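Local coordinates for CBS domain-containing protein CBSX1, chloroplastic (Arabidopsis thaliana, PDB 4GQW) that carries a tandem pair of CBS domains in the chloroplast and probably acts as a regulatory protein of the thioredoxin system, at residues V19-T24 and I44-K49; L96-K101 and R117-V122. One frame throughout, in Å; residues are numbered along the deposited sequence.

Interaction 1 (V19-T24 and I44-K49); sequences VVKPTT and IDEDWK
Val19 sets its CG2 branch against the methyl end of Ile44, with CG2 to CD1 at 3.8 Å, and the same branch also reaches Trp48 CH2 at 4.0 Å. Ile44 holds CG1 between its own backbone N and carbonyl carbon (chi1 61°), which carries CD1 toward Val19 and over the centre of one face of the indole, so a compact beta-branched residue suits the corner between them; Lys14 adds a cation-pi contact to the tryptophan. Val20 supplies mainly backbone: its O accepts from Ile44 N at 3.1 Å, while its side chain turns the other way, onto Val87. This bond runs, within the first CBS domain, from the approach to helix 26-35 to the end of strand 40-44, where a type I turn, Asp45 to Trp48, lies in the loop joining it to antiparallel strand 50-55. Lys21 bridges to that turn: its extended chain crosses Glu46 at about a right angle, and NZ meets OE1 on the syn side at 2.9 Å, 34° out of the carboxylate plane. Cut back to an alanine here, the side chain loses its amine, and the Glu46 carboxylate would probably be left without this mate and able to turn. Pro22, which has no amide hydrogen to satisfy, rests CD 3.2 Å from Ile44 O.

Interaction 2 (L96-K101 and R117-V122); sequences LVVEEK and RRLPVV
With CG1 of Val98 anti to its carbonyl carbon (chi1 -51°), the two methyls of this valine part company: CG1 runs to Leu119 CD1 at 3.7 Å, and CG2 meets Val121. The latter points its own CG2 anti to the carbonyl carbon, which puts the two CG2 methyls 3.6 Å apart. Branched, wholly apolar side chains fit here because this face is buried, with Ile132 of strand 128-133 touching all three residues and helix 104-113 packing on Leu119. The backbones pair in parallel across a beta-alpha-beta crossover: strand 98-99 leads through helix 104-113 to strand 118-122, a unit within the second CBS domain. Val98 is held between two residues of its neighbour, giving N to Pro120 O at 2.9 Å in an almost straight bond (172°) and taking Val122 N on its O, also at 2.9 Å. Val121 CA adds a CA-H...O contact to that same Val98 oxygen. The rigid ring of Pro120 packs beside the first segment, its CD 3.2 Å from Leu96 O and its CG against Val97 CG2, the two side chains crossing at about a right angle. Val97 CG1 lies against both methyls of Val122, 3.6 Å from CG2, and the chain of Glu99, bent at chi2, brings its carboxylate OE2 to 3.5 Å from that Val122 CG2, while its CG lies near Val122 O. Farther along, Val121 CG1 lies close to the Glu99 carbonyl carbon and to the CG of Glu100. At the start of 117-122, away from the pairing, Arg117 forms a salt bridge with Asp56 of the second subunit.

In the fold
From the N terminus, interaction 1 comes first, closing a loop around helix 26-35; after strand 50-55 and several helices, interaction 2 closes around helix 104-113. They follow in series, neither nesting nor crossing, one in each CBS domain, their centres about 17 Å and nearest atoms about 7 Å apart. Interaction 1 ties the approach to helix 26-35 to the end of strand 40-44 and the turn after it; interaction 2 ties the strand before helix 104-113 to the strand after it. The halves also lean on each other: residues of interaction 1 pack on Leu128 of strand 128-133, Val97 and Pro120 of interaction 2 on Leu50 of strand 50-55, consistent with a tandem CBS pair of approximate twofold symmetry.

Interaction 1 (V19-T24 and I44-K49)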
loop_
_atom_site.group_PDB
_atom_site.type_symbol
_atom_site.label_atom_id
_atom_site.label_comp_id
_atom_site.label_asym_id
_atom_site.label_seq_id
_atom_site.Cartn_x
_atom_site.Cartn_y
_atom_site.Cartn_z
ATOM N N VAL A 19 0.739 -2.070 -15.199
ATOM C CA VAL A 19 -0.011 -3.313 -15.312
ATOM C C VAL A 19 0.885 -4.517 -15.546
ATOM O O VAL A 19 2.108 -4.406 -15.574
ATOM C CB VAL A 19 -1.044 -3.245 -16.449
ATOM C CG1 VAL A 19 -2.061 -2.151 -16.169
ATOM C CG2 VAL A 19 -0.349 -3.013 -17.783
ATOM N N VAL A 20 0.254 -5.669 -15.725
ATOM C CA VAL A 20 0.960 -6.922 -15.920
ATOM C C VAL A 20 0.044 -7.866 -16.697
ATOM O O VAL A 20 -1.174 -7.769 -16.595
ATOM C CB VAL A 20 1.392 -7.517 -14.553
ATOM C CG1 VAL A 20 1.044 -8.989 -14.440
ATOM C CG2 VAL A 20 2.877 -7.287 -14.319
ATOM N N LYS A 21 0.622 -8.749 -17.502
ATOM C CA LYS A 21 -0.169 -9.691 -18.286
ATOM C C LYS A 21 -0.083 -11.078 -17.658
ATOM O O LYS A 21 0.803 -11.329 -16.852
ATOM C CB LYS A 21 0.324 -9.700 -19.733
ATOM C CG LYS A 21 0.446 -8.296 -20.292
ATOM C CD LYS A 21 0.599 -8.260 -21.798
ATOM C CE LYS A 21 0.716 -6.819 -22.260
ATOM N NZ LYS A 21 0.757 -6.678 -23.736
ATOM N N PRO A 22 -1.016 -11.981 -18.003
ATOM C CA PRO A 22 -0.935 -13.332 -17.434
ATOM C C PRO A 22 0.323 -14.070 -17.884
ATOM O O PRO A 22 0.696 -15.075 -17.280
ATOM C CB PRO A 22 -2.171 -14.031 -18.011
ATOM C CG PRO A 22 -3.091 -12.940 -18.383
ATOM C CD PRO A 22 -2.230 -11.801 -18.816
ATOM N N THR A 23 0.961 -13.580 -18.940
ATOM C CA THR A 23 2.166 -14.206 -19.462
ATOM C C THR A 23 3.369 -13.766 -18.646
ATOM O O THR A 23 4.433 -14.382 -18.706
ATOM C CB THR A 23 2.392 -13.824 -20.931
ATOM O OG1 THR A 23 2.687 -12.424 -21.020
ATOM C CG2 THR A 23 1.147 -14.126 -21.742
ATOM N N THR A 24 3.190 -12.692 -17.884
ATOM C CA THR A 24 4.257 -12.135 -17.065
ATOM C C THR A 24 4.707 -13.144 -16.016
ATOM O O THR A 24 3.884 -13.833 -15.409
ATOM C CB THR A 24 3.801 -10.835 -16.369
ATOM O OG1 THR A 24 3.204 -9.961 -17.336
ATOM C CG2 THR A 24 4.969 -10.132 -15.713
ATOM N N ILE A 44 -4.132 -7.485 -17.358
ATOM C CA ILE A 44 -4.849 -7.324 -18.613
ATOM C C ILE A 44 -4.364 -8.326 -19.645
ATOM O O ILE A 44 -3.288 -8.907 -19.508
ATOM C CB ILE A 44 -4.608 -5.937 -19.216
ATOM C CG1 ILE A 44 -3.118 -5.758 -19.517
ATOM C CG2 ILE A 44 -5.110 -4.858 -18.279
ATOM C CD1 ILE A 44 -2.780 -4.483 -20.235
ATOM N N ASP A 45 -5.162 -8.513 -20.690
ATOM C CA ASP A 45 -4.733 -9.313 -21.825
ATOM C C ASP A 45 -4.060 -8.427 -22.869
ATOM O O ASP A 45 -3.651 -7.306 -22.571
ATOM C CB ASP A 45 -5.895 -10.121 -22.422
ATOM C CG ASP A 45 -7.029 -9.252 -22.937
ATOM O OD1 ASP A 45 -8.055 -9.827 -23.357
ATOM O OD2 ASP A 45 -6.915 -8.009 -22.928
ATOM N N GLU A 46 -3.941 -8.932 -24.089
ATOM C CA GLU A 46 -3.245 -8.204 -25.142
ATOM C C GLU A 46 -4.133 -7.117 -25.742
ATOM O O GLU A 46 -3.645 -6.163 -26.350
ATOM C CB GLU A 46 -2.765 -9.168 -26.227
ATOM C CG GLU A 46 -2.008 -10.383 -25.697
ATOM C CD GLU A 46 -0.735 -10.017 -24.963
ATOM O OE1 GLU A 46 -0.172 -8.937 -25.236
ATOM O OE2 GLU A 46 -0.293 -10.813 -24.108
ATOM N N ASP A 47 -5.440 -7.265 -25.554
ATOM C CA ASP A 47 -6.405 -6.283 -26.035
ATOM C C ASP A 47 -6.736 -5.273 -24.939
ATOM O O ASP A 47 -7.749 -4.578 -25.010
ATOM C CB ASP A 47 -7.674 -6.982 -26.528
ATOM C CG ASP A 47 -7.408 -7.920 -27.688
ATOM O OD1 ASP A 47 -7.948 -9.046 -27.684
ATOM O OD2 ASP A 47 -6.658 -7.530 -28.607
ATOM N N TRP A 48 -5.869 -5.208 -23.931
ATOM C CA TRP A 48 -6.005 -4.272 -22.815
ATOM C C TRP A 48 -7.305 -4.405 -22.030
ATOM O O TRP A 48 -7.779 -3.440 -21.429
ATOM C CB TRP A 48 -5.809 -2.829 -23.281
ATOM C CG TRP A 48 -4.421 -2.330 -23.074
ATOM C CD1 TRP A 48 -3.378 -2.423 -23.945
ATOM C CD2 TRP A 48 -3.917 -1.668 -21.911
ATOM N NE1 TRP A 48 -2.253 -1.855 -23.399
ATOM C CE2 TRP A 48 -2.559 -1.383 -22.150
ATOM C CE3 TRP A 48 -4.481 -1.287 -20.691
ATOM C CZ2 TRP A 48 -1.759 -0.734 -21.216
ATOM C CZ3 TRP A 48 -3.687 -0.643 -19.768
ATOM C CH2 TRP A 48 -2.341 -0.373 -20.033
ATOM N N LYS A 49 -7.875 -5.603 -22.025
ATOM C CA LYS A 49 -9.062 -5.867 -21.227
ATOM C C LYS A 49 -8.674 -6.501 -19.896
ATOM O O LYS A 49 -7.866 -7.429 -19.853
ATOM C CB LYS A 49 -10.028 -6.770 -21.989
ATOM C CG LYS A 49 -10.566 -6.147 -23.261
ATOM C CD LYS A 49 -11.590 -7.044 -23.936
ATOM C CE LYS A 49 -12.161 -6.373 -25.176
ATOM N NZ LYS A 49 -13.127 -7.234 -25.907
#

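Interaction 2 (L96-K101 and R117-V122)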
loop_
_atom_site.group_PDB
_atom_site.type_symbol
_atom_site.label_atom_id
_atom_site.label_comp_id
_atom_site.label_asym_id
_atom_site.label_seq_id
_atom_site.Cartn_x
_atom_site.Cartn_y
_atom_site.Cartn_z
ATOM N N LEU A 96 -13.838 -6.748 -8.627
ATOM C CA LEU A 96 -14.960 -5.818 -8.650
ATOM C C LEU A 96 -14.557 -4.536 -9.358
ATOM O O LEU A 96 -13.475 -4.007 -9.126
ATOM C CB LEU A 96 -15.405 -5.518 -7.229
ATOM C CG LEU A 96 -15.546 -6.802 -6.417
ATOM C CD1 LEU A 96 -15.842 -6.470 -4.970
ATOM C CD2 LEU A 96 -16.636 -7.663 -7.010
ATOM N N VAL A 97 -15.437 -4.039 -10.222
ATOM C CA VAL A 97 -15.055 -3.016 -11.187
ATOM C C VAL A 97 -15.992 -1.809 -11.182
ATOM O O VAL A 97 -17.187 -1.941 -10.917
ATOM C CB VAL A 97 -15.028 -3.619 -12.615
ATOM C CG1 VAL A 97 -14.481 -2.625 -13.609
ATOM C CG2 VAL A 97 -14.193 -4.888 -12.645
ATOM N N VAL A 98 -15.434 -0.633 -11.468
ATOM C CA VAL A 98 -16.231 0.566 -11.713
ATOM C C VAL A 98 -15.948 1.144 -13.104
ATOM O O VAL A 98 -15.010 0.719 -13.785
ATOM C CB VAL A 98 -15.963 1.648 -10.653
ATOM C CG1 VAL A 98 -16.096 1.061 -9.256
ATOM C CG2 VAL A 98 -14.582 2.240 -10.843
ATOM N N GLU A 99 -16.765 2.109 -13.522
ATOM C CA GLU A 99 -16.581 2.782 -14.809
ATOM C C GLU A 99 -16.087 4.212 -14.625
ATOM O O GLU A 99 -15.966 4.694 -13.503
ATOM C CB GLU A 99 -17.888 2.805 -15.606
ATOM C CG GLU A 99 -18.031 1.689 -16.621
ATOM C CD GLU A 99 -18.414 0.375 -15.984
ATOM O OE1 GLU A 99 -18.942 0.398 -14.854
ATOM O OE2 GLU A 99 -18.192 -0.679 -16.614
ATOM N N GLU A 100 -15.798 4.886 -15.733
ATOM C CA GLU A 100 -15.377 6.283 -15.693
ATOM C C GLU A 100 -16.541 7.192 -15.316
ATOM O O GLU A 100 -16.385 8.124 -14.527
ATOM C CB GLU A 100 -14.791 6.723 -17.039
ATOM C CG GLU A 100 -13.409 6.171 -17.340
ATOM C CD GLU A 100 -12.709 6.923 -18.457
ATOM O OE1 GLU A 100 -12.578 6.361 -19.565
ATOM O OE2 GLU A 100 -12.280 8.073 -18.226
ATOM N N LYS A 101 -17.709 6.908 -15.887
ATOM C CA LYS A 101 -18.909 7.710 -15.670
ATOM C C LYS A 101 -19.527 7.431 -14.309
ATOM O O LYS A 101 -20.509 8.064 -13.922
ATOM C CB LYS A 101 -19.941 7.427 -16.765
ATOM C CG LYS A 101 -19.533 7.874 -18.159
ATOM C CD LYS A 101 -20.621 7.541 -19.182
ATOM C CE LYS A 101 -20.308 8.147 -20.543
ATOM N NZ LYS A 101 -21.412 7.949 -21.522
ATOM N N ARG A 117 -9.023 -1.175 -1.094
ATOM C CA ARG A 117 -8.387 0.121 -1.276
ATOM C C ARG A 117 -8.341 0.507 -2.744
ATOM O O ARG A 117 -8.228 1.684 -3.075
ATOM C CB ARG A 117 -6.967 0.117 -0.711
ATOM C CG ARG A 117 -6.890 0.240 0.796
ATOM C CD ARG A 117 -5.466 0.556 1.222
ATOM N NE ARG A 117 -5.368 0.799 2.656
ATOM C CZ ARG A 117 -4.715 0.012 3.503
ATOM N NH1 ARG A 117 -4.090 -1.070 3.058
ATOM N NH2 ARG A 117 -4.679 0.310 4.793
ATOM N N ARG A 118 -8.418 -0.485 -3.626
ATOM C CA ARG A 118 -8.275 -0.235 -5.055
ATOM C C ARG A 118 -9.401 -0.852 -5.872
ATOM O O ARG A 118 -9.718 -2.031 -5.723
ATOM C CB ARG A 118 -6.939 -0.776 -5.562
ATOM C CG ARG A 118 -5.736 -0.348 -4.741
ATOM C CD ARG A 118 -4.445 -0.817 -5.385
ATOM N NE ARG A 118 -3.694 -1.724 -4.521
ATOM C CZ ARG A 118 -3.089 -2.827 -4.948
ATOM N NH1 ARG A 118 -3.150 -3.165 -6.228
ATOM N NH2 ARG A 118 -2.425 -3.596 -4.096
ATOM N N LEU A 119 -9.988 -0.049 -6.750
ATOM C CA LEU A 119 -10.999 -0.530 -7.678
ATOM C C LEU A 119 -10.604 -0.216 -9.112
ATOM O O LEU A 119 -10.354 0.934 -9.452
ATOM C CB LEU A 119 -12.356 0.106 -7.377
ATOM C CG LEU A 119 -13.079 -0.321 -6.101
ATOM C CD1 LEU A 119 -14.412 0.395 -6.010
ATOM C CD2 LEU A 119 -13.276 -1.822 -6.092
ATOM N N PRO A 120 -10.537 -1.247 -9.961
ATOM C CA PRO A 120 -10.234 -1.058 -11.383
ATOM C C PRO A 120 -11.343 -0.314 -12.126
ATOM O O PRO A 120 -12.533 -0.525 -11.870
ATOM C CB PRO A 120 -10.098 -2.494 -11.906
ATOM C CG PRO A 120 -10.844 -3.326 -10.927
ATOM C CD PRO A 120 -10.638 -2.670 -9.605
ATOM N N VAL A 121 -10.936 0.560 -13.041
ATOM C CA VAL A 121 -11.868 1.366 -13.814
ATOM C C VAL A 121 -11.792 0.984 -15.279
ATOM O O VAL A 121 -10.741 1.125 -15.915
ATOM C CB VAL A 121 -11.553 2.866 -13.694
ATOM C CG1 VAL A 121 -12.659 3.681 -14.339
ATOM C CG2 VAL A 121 -11.392 3.256 -12.239
ATOM N N VAL A 122 -12.908 0.502 -15.814
ATOM C CA VAL A 122 -12.957 0.116 -17.215
ATOM C C VAL A 122 -13.886 1.011 -18.021
ATOM O O VAL A 122 -14.536 1.905 -17.477
ATOM C CB VAL A 122 -13.394 -1.349 -17.391
ATOM C CG1 VAL A 122 -12.499 -2.269 -16.576
ATOM C CG2 VAL A 122 -14.850 -1.519 -16.998
#